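Local coordinates for protein carbohydrate esterase family 2 (CE2) (Chaetomium olivicolor, PDB 4XVH) that probably hydrolyses acetyl esters on plant cell-wall polysaccharides such as acetylated xylan, combining an esterase fold with a carbohydrate-binding beta-sandwich, at residues 138-141 with 142-145; 225-228 with 229-232; 235-238 with 239-243. One frame throughout, in Å; residues are numbered along the deposited sequence.

Contact 1 of 3, residues 138-141 with 142-145; sequences EDNP and KTYG
The Asp-139 carboxylate has the aliphatic stem of Lys-142 over one of its faces: Lys-142 CG stands 3.7 Å from Asp-139 CG, and Lys-142 CD reaches Asp-139 OD2 at 3.3 Å. With CG anti to the backbone N (chi1 -163°), Asp-139 lays its carboxylate beneath this extended lysine, whose NZ ends 4.5 Å from Asp-139 OD2, beyond salt-bridge range. The second flat group, the Asn-140 amide, has Thr-143 OG1 standing over a face at its nitrogen end, ND2 to OG1 3.7 Å, a packing contact; Asn-140 ND2 spends an N-H on the Val-121 backbone oxygen instead.

Two consecutive type I turns form this short 3-10 segment. Lys-142 N bonds to Asp-139 O at 2.9 Å from well above the carbonyl plane. Asn-140 O is gripped twice by Thr-143, at 3.1 Å by N from above the plane and at 2.7 Å by OG1 within it. Thr-143 occupies the N-cap position, and its hydroxyl, turned between backbone N and carbonyl carbon, fastens the cap to the preceding turn.

The turn thus leads directly into helix 144-151. Tyr-144 N is bonded to His-312 ND1 of helix 309-327, against which Thr-143 also packs. Backbone bonds of Asp-139 to Gly-122 and of Asn-140 to Arg-82 join the turn to the loop after helix 118-121 and to the residue just after strand 73-81 of the N-terminal beta-sandwich.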
# COMPACT_ATOMS: atom_id res chain seq x y z
N GLU A 138 4.26 -11.55 -1.30
CA GLU A 138 3.97 -10.15 -1.04
C GLU A 138 3.51 -10.00 0.40
O GLU A 138 2.85 -10.90 0.93
CB GLU A 138 2.92 -9.63 -2.04
CG GLU A 138 3.43 -9.73 -3.46
CD GLU A 138 2.63 -8.88 -4.41
OE1 GLU A 138 1.40 -8.80 -4.19
OE2 GLU A 138 3.24 -8.29 -5.35
N ASP A 139 3.81 -8.87 1.03
CA ASP A 139 3.47 -8.76 2.45
C ASP A 139 3.17 -7.30 2.80
O ASP A 139 3.95 -6.66 3.49
CB ASP A 139 4.61 -9.31 3.32
CG ASP A 139 4.19 -9.61 4.76
OD1 ASP A 139 3.16 -9.06 5.21
OD2 ASP A 139 4.90 -10.40 5.45
N ASN A 140 2.04 -6.79 2.32
CA ASN A 140 1.71 -5.39 2.55
C ASN A 140 1.73 -5.04 4.04
O ASN A 140 2.14 -3.94 4.36
CB ASN A 140 0.34 -5.03 1.93
CG ASN A 140 0.04 -3.52 2.02
OD1 ASN A 140 -0.87 -3.10 2.75
ND2 ASN A 140 0.84 -2.71 1.29
N PRO A 141 1.27 -5.95 4.94
CA PRO A 141 1.26 -5.55 6.36
C PRO A 141 2.66 -5.30 6.96
O PRO A 141 2.76 -4.77 8.09
CB PRO A 141 0.60 -6.74 7.07
CG PRO A 141 -0.33 -7.35 6.02
CD PRO A 141 0.44 -7.16 4.70
N LYS A 142 3.72 -5.68 6.23
CA LYS A 142 5.08 -5.44 6.74
C LYS A 142 5.78 -4.30 6.02
O LYS A 142 6.98 -4.09 6.22
CB LYS A 142 5.94 -6.70 6.62
CG LYS A 142 5.53 -7.79 7.64
CD LYS A 142 6.65 -8.86 7.78
CE LYS A 142 6.34 -9.84 8.91
NZ LYS A 142 7.46 -10.85 9.09
N THR A 143 5.06 -3.56 5.18
CA THR A 143 5.70 -2.49 4.41
C THR A 143 5.97 -1.25 5.27
O THR A 143 5.31 -1.06 6.29
CB THR A 143 4.85 -2.05 3.20
OG1 THR A 143 3.52 -1.71 3.65
CG2 THR A 143 4.80 -3.19 2.13
N TYR A 144 6.90 -0.40 4.82
CA TYR A 144 7.26 0.83 5.52
C TYR A 144 6.01 1.69 5.79
O TYR A 144 5.85 2.26 6.86
CB TYR A 144 8.31 1.63 4.70
CG TYR A 144 7.65 2.28 3.49
CD1 TYR A 144 7.30 1.51 2.36
CD2 TYR A 144 7.28 3.62 3.52
CE1 TYR A 144 6.63 2.09 1.28
CE2 TYR A 144 6.62 4.20 2.46
CZ TYR A 144 6.30 3.44 1.33
OH TYR A 144 5.62 4.06 0.29
N GLY A 145 5.09 1.77 4.82
CA GLY A 145 3.96 2.67 5.03
C GLY A 145 2.98 2.15 6.07
O GLY A 145 2.46 2.90 6.91

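Contact 2 of 3, residues 225-228 with 229-232; sequences PIDV and AAYT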
# COMPACT_ATOMS: atom_id res chain seq x y z
N PRO A 225 16.21 8.62 -20.96
CA PRO A 225 16.14 8.95 -19.53
C PRO A 225 14.97 9.91 -19.22
O PRO A 225 14.49 10.61 -20.12
CB PRO A 225 17.48 9.63 -19.27
CG PRO A 225 18.39 9.16 -20.38
CD PRO A 225 17.50 8.99 -21.56
N ILE A 226 14.53 9.92 -17.97
CA ILE A 226 13.33 10.64 -17.54
C ILE A 226 13.39 12.14 -17.84
O ILE A 226 14.46 12.75 -17.83
CB ILE A 226 13.10 10.41 -16.03
CG1 ILE A 226 11.70 10.83 -15.59
CG2 ILE A 226 14.20 11.09 -15.18
CD1 ILE A 226 11.42 10.48 -14.15
N ASP A 227 12.23 12.73 -18.15
CA ASP A 227 12.14 14.18 -18.25
C ASP A 227 11.98 14.67 -16.84
O ASP A 227 10.91 14.50 -16.25
CB ASP A 227 10.96 14.61 -19.13
CG ASP A 227 10.84 16.13 -19.26
OD1 ASP A 227 11.40 16.88 -18.41
OD2 ASP A 227 10.18 16.56 -20.23
N VAL A 228 13.04 15.24 -16.27
CA VAL A 228 13.02 15.57 -14.85
C VAL A 228 12.02 16.66 -14.52
O VAL A 228 11.31 16.59 -13.49
CB VAL A 228 14.40 15.98 -14.35
CG1 VAL A 228 14.35 16.40 -12.88
CG2 VAL A 228 15.37 14.82 -14.51
N ALA A 229 11.94 17.65 -15.40
CA ALA A 229 11.05 18.77 -15.21
C ALA A 229 9.62 18.27 -15.21
O ALA A 229 8.81 18.70 -14.38
CB ALA A 229 11.26 19.83 -16.30
N ALA A 230 9.31 17.36 -16.13
CA ALA A 230 7.97 16.78 -16.20
C ALA A 230 7.68 15.94 -14.95
O ALA A 230 6.56 15.97 -14.42
CB ALA A 230 7.82 15.94 -17.45
N TYR A 231 8.67 15.21 -14.47
CA TYR A 231 8.47 14.40 -13.24
C TYR A 231 8.13 15.33 -12.06
O TYR A 231 7.16 15.12 -11.32
CB TYR A 231 9.72 13.57 -12.96
CG TYR A 231 9.74 12.81 -11.65
CD1 TYR A 231 8.94 11.68 -11.46
CD2 TYR A 231 10.59 13.20 -10.63
CE1 TYR A 231 8.96 10.99 -10.25
CE2 TYR A 231 10.62 12.52 -9.42
CZ TYR A 231 9.83 11.42 -9.23
OH TYR A 231 9.90 10.76 -8.01
N THR A 232 8.93 16.38 -11.91
CA THR A 232 8.71 17.39 -10.89
C THR A 232 7.32 18.04 -11.02
O THR A 232 6.58 18.15 -10.04
CB THR A 232 9.78 18.49 -10.99
OG1 THR A 232 11.08 17.90 -10.97
CG2 THR A 232 9.64 19.49 -9.83
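Asp-227 is the N-cap of helix 228-243, its side chain capping Ala-230 N, and a hydrophobic staple between Ile-226 and Tyr-231 accompanies the cap. From its root outward, the Asp-227 side chain follows Ala-230: CB faces the Ala-230 methyl carbon CB at 3.8 Å, and CG comes to 3.5 Å from the same CB. OD1 then accepts from Ala-230 N at 3.1 Å in a fairly straight bond (166°), met from high above the carboxylate plane, while OD2 stays beside the Ala-230 methyl. A chi1 of 180° swings the carboxylate across the first helical turn, where its charge would be expected to suit the positive end of the helix dipole.

In the staple, Ile-226 CD1 rests 3.7 Å from Tyr-231 CB and approaches the ring obliquely at CG and CD1. Ile-226 also touches Phe-217 of helix 214-217, and the Tyr-231 hydroxyl is held by Leu-212 O and Gln-274 NE2. One turn of helix is closed by Tyr-231 N to Asp-227 O, 2.9 Å. One residue further on, Val-228 O takes two donors from one residue: Thr-232 N at 2.9 Å and, from above the carbonyl plane, Thr-232 OG1 at 2.8 Å.

Contact 3 of 3, residues 235-238 with 239-243; sequences MVKF and VQDIQ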
# COMPACT_ATOMS: atom_id res chain seq x y z
N MET A 235 4.57 15.68 -10.05
CA MET A 235 4.50 15.46 -8.61
C MET A 235 3.70 16.62 -7.96
O MET A 235 2.84 16.39 -7.13
CB MET A 235 5.91 15.37 -8.02
CG MET A 235 5.93 15.06 -6.53
SD MET A 235 5.38 13.35 -6.13
CE MET A 235 6.84 12.37 -6.51
N VAL A 236 3.99 17.85 -8.37
CA VAL A 236 3.24 18.99 -7.84
C VAL A 236 1.75 18.86 -8.20
O VAL A 236 0.88 18.96 -7.34
CB VAL A 236 3.82 20.31 -8.37
CG1 VAL A 236 2.90 21.49 -8.04
CG2 VAL A 236 5.22 20.53 -7.78
N LYS A 237 1.47 18.54 -9.46
CA LYS A 237 0.09 18.43 -9.91
C LYS A 237 -0.69 17.30 -9.19
O LYS A 237 -1.87 17.46 -8.86
CB LYS A 237 0.09 18.22 -11.43
CG LYS A 237 -1.29 18.13 -12.06
CD LYS A 237 -2.08 19.43 -11.85
CE LYS A 237 -3.31 19.48 -12.77
NZ LYS A 237 -3.98 18.13 -12.79
N PHE A 238 -0.03 16.16 -8.96
CA PHE A 238 -0.67 15.01 -8.31
C PHE A 238 -1.08 15.41 -6.87
O PHE A 238 -2.20 15.17 -6.45
CB PHE A 238 0.27 13.80 -8.30
CG PHE A 238 -0.37 12.52 -7.79
CD1 PHE A 238 -1.74 12.33 -7.90
CD2 PHE A 238 0.39 11.54 -7.19
CE1 PHE A 238 -2.35 11.16 -7.42
CE2 PHE A 238 -0.20 10.37 -6.71
CZ PHE A 238 -1.60 10.19 -6.83
N VAL A 239 -0.17 16.03 -6.14
CA VAL A 239 -0.51 16.51 -4.82
C VAL A 239 -1.64 17.55 -4.89
O VAL A 239 -2.61 17.48 -4.13
CB VAL A 239 0.74 17.09 -4.12
CG1 VAL A 239 0.34 17.85 -2.87
CG2 VAL A 239 1.73 15.92 -3.78
N GLN A 240 -1.54 18.51 -5.82
CA GLN A 240 -2.60 19.49 -5.93
C GLN A 240 -3.93 18.79 -6.22
O GLN A 240 -4.96 19.15 -5.64
CB GLN A 240 -2.26 20.52 -7.01
CG GLN A 240 -1.15 21.47 -6.57
CD GLN A 240 -0.62 22.33 -7.70
OE1 GLN A 240 -0.81 22.03 -8.88
NE2 GLN A 240 0.05 23.41 -7.35
N ASP A 241 -3.91 17.77 -7.08
CA ASP A 241 -5.14 17.03 -7.38
C ASP A 241 -5.69 16.32 -6.13
O ASP A 241 -6.92 16.31 -5.90
CB ASP A 241 -4.90 16.01 -8.50
CG ASP A 241 -4.71 16.66 -9.86
OD1 ASP A 241 -5.05 17.85 -10.03
OD2 ASP A 241 -4.22 15.97 -10.77
N ILE A 242 -4.82 15.76 -5.29
CA ILE A 242 -5.29 15.11 -4.06
C ILE A 242 -5.85 16.16 -3.08
O ILE A 242 -6.82 15.90 -2.35
CB ILE A 242 -4.16 14.28 -3.39
CG1 ILE A 242 -3.67 13.21 -4.37
CG2 ILE A 242 -4.64 13.62 -2.07
CD1 ILE A 242 -2.45 12.47 -3.88
N GLN A 243 -5.26 17.35 -3.11
CA GLN A 243 -5.67 18.43 -2.22
C GLN A 243 -7.05 18.97 -2.57
O GLN A 243 -7.69 19.59 -1.73
CB GLN A 243 -4.65 19.57 -2.26
CG GLN A 243 -3.32 19.25 -1.59
CD GLN A 243 -2.34 20.39 -1.78
OE1 GLN A 243 -2.22 20.94 -2.89
NE2 GLN A 243 -1.69 20.81 -0.70
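Lys-237 and Asp-241, one turn apart on helix 228-243, supply the ionic part. Lys-237 NZ sits 3.0 Å from both Asp-241 OD1 and Asp-241 OD2, taking the syn lone pair of each, a nearly symmetric two-pronged salt bridge. The lysine chain turns at chi2 (62°) and again at chi4 (42°), bending forward along the helix surface to Asp-241.

Apolar contact lies on the buried side. Ile-242 CD1 makes a CH-pi contact with one face of the Phe-238 ring, 3.9 Å from the centroid and shifted toward the rim. Both side chains also press on Ile-115 of strand 111-116, while Val-239 and Ile-242 meet Phe-251 of strand 250-254.

Nearer the solvent is an alkyl-amide contact: Val-236 and Gln-240 run side by side, Val-236 CG1 3.5 Å from Gln-240 NE2.

Main-chain bonds of the alpha-helix underlie all of this, among them Gln-240 N to Val-236 O at 2.9 Å and Ile-242 N to Phe-238 O, also 2.9 Å.

The chemistry is that of an amphipathic helix: the i to i+4 ion pair and Gln-240 lie toward solvent, and the aromatic-aliphatic pair seals the helix onto the parallel sheet, consistent with the Rossmann-like fold of SGNH (GDSL-type) hydrolases.

Overall arrangement
Along the chain the three contacts come in series; none nests in or crosses another, and each closes only local turns. Contact 1 ends the loop after helix 118-121 and opens helix 144-151, near the join between the N-terminal beta-sandwich and the esterase domain. Strands 155-160 and 207-211 follow before contact 2 closes the loop after helix 214-217 and starts helix 228-243. Contact 3 covers the later turns of that same helix, its centre 16 Å from that of contact 2, and packs it on the five-stranded parallel sheet and beside helix 270-285. Contact 1 stays about 11 Å, between nearest atoms, from each of the others.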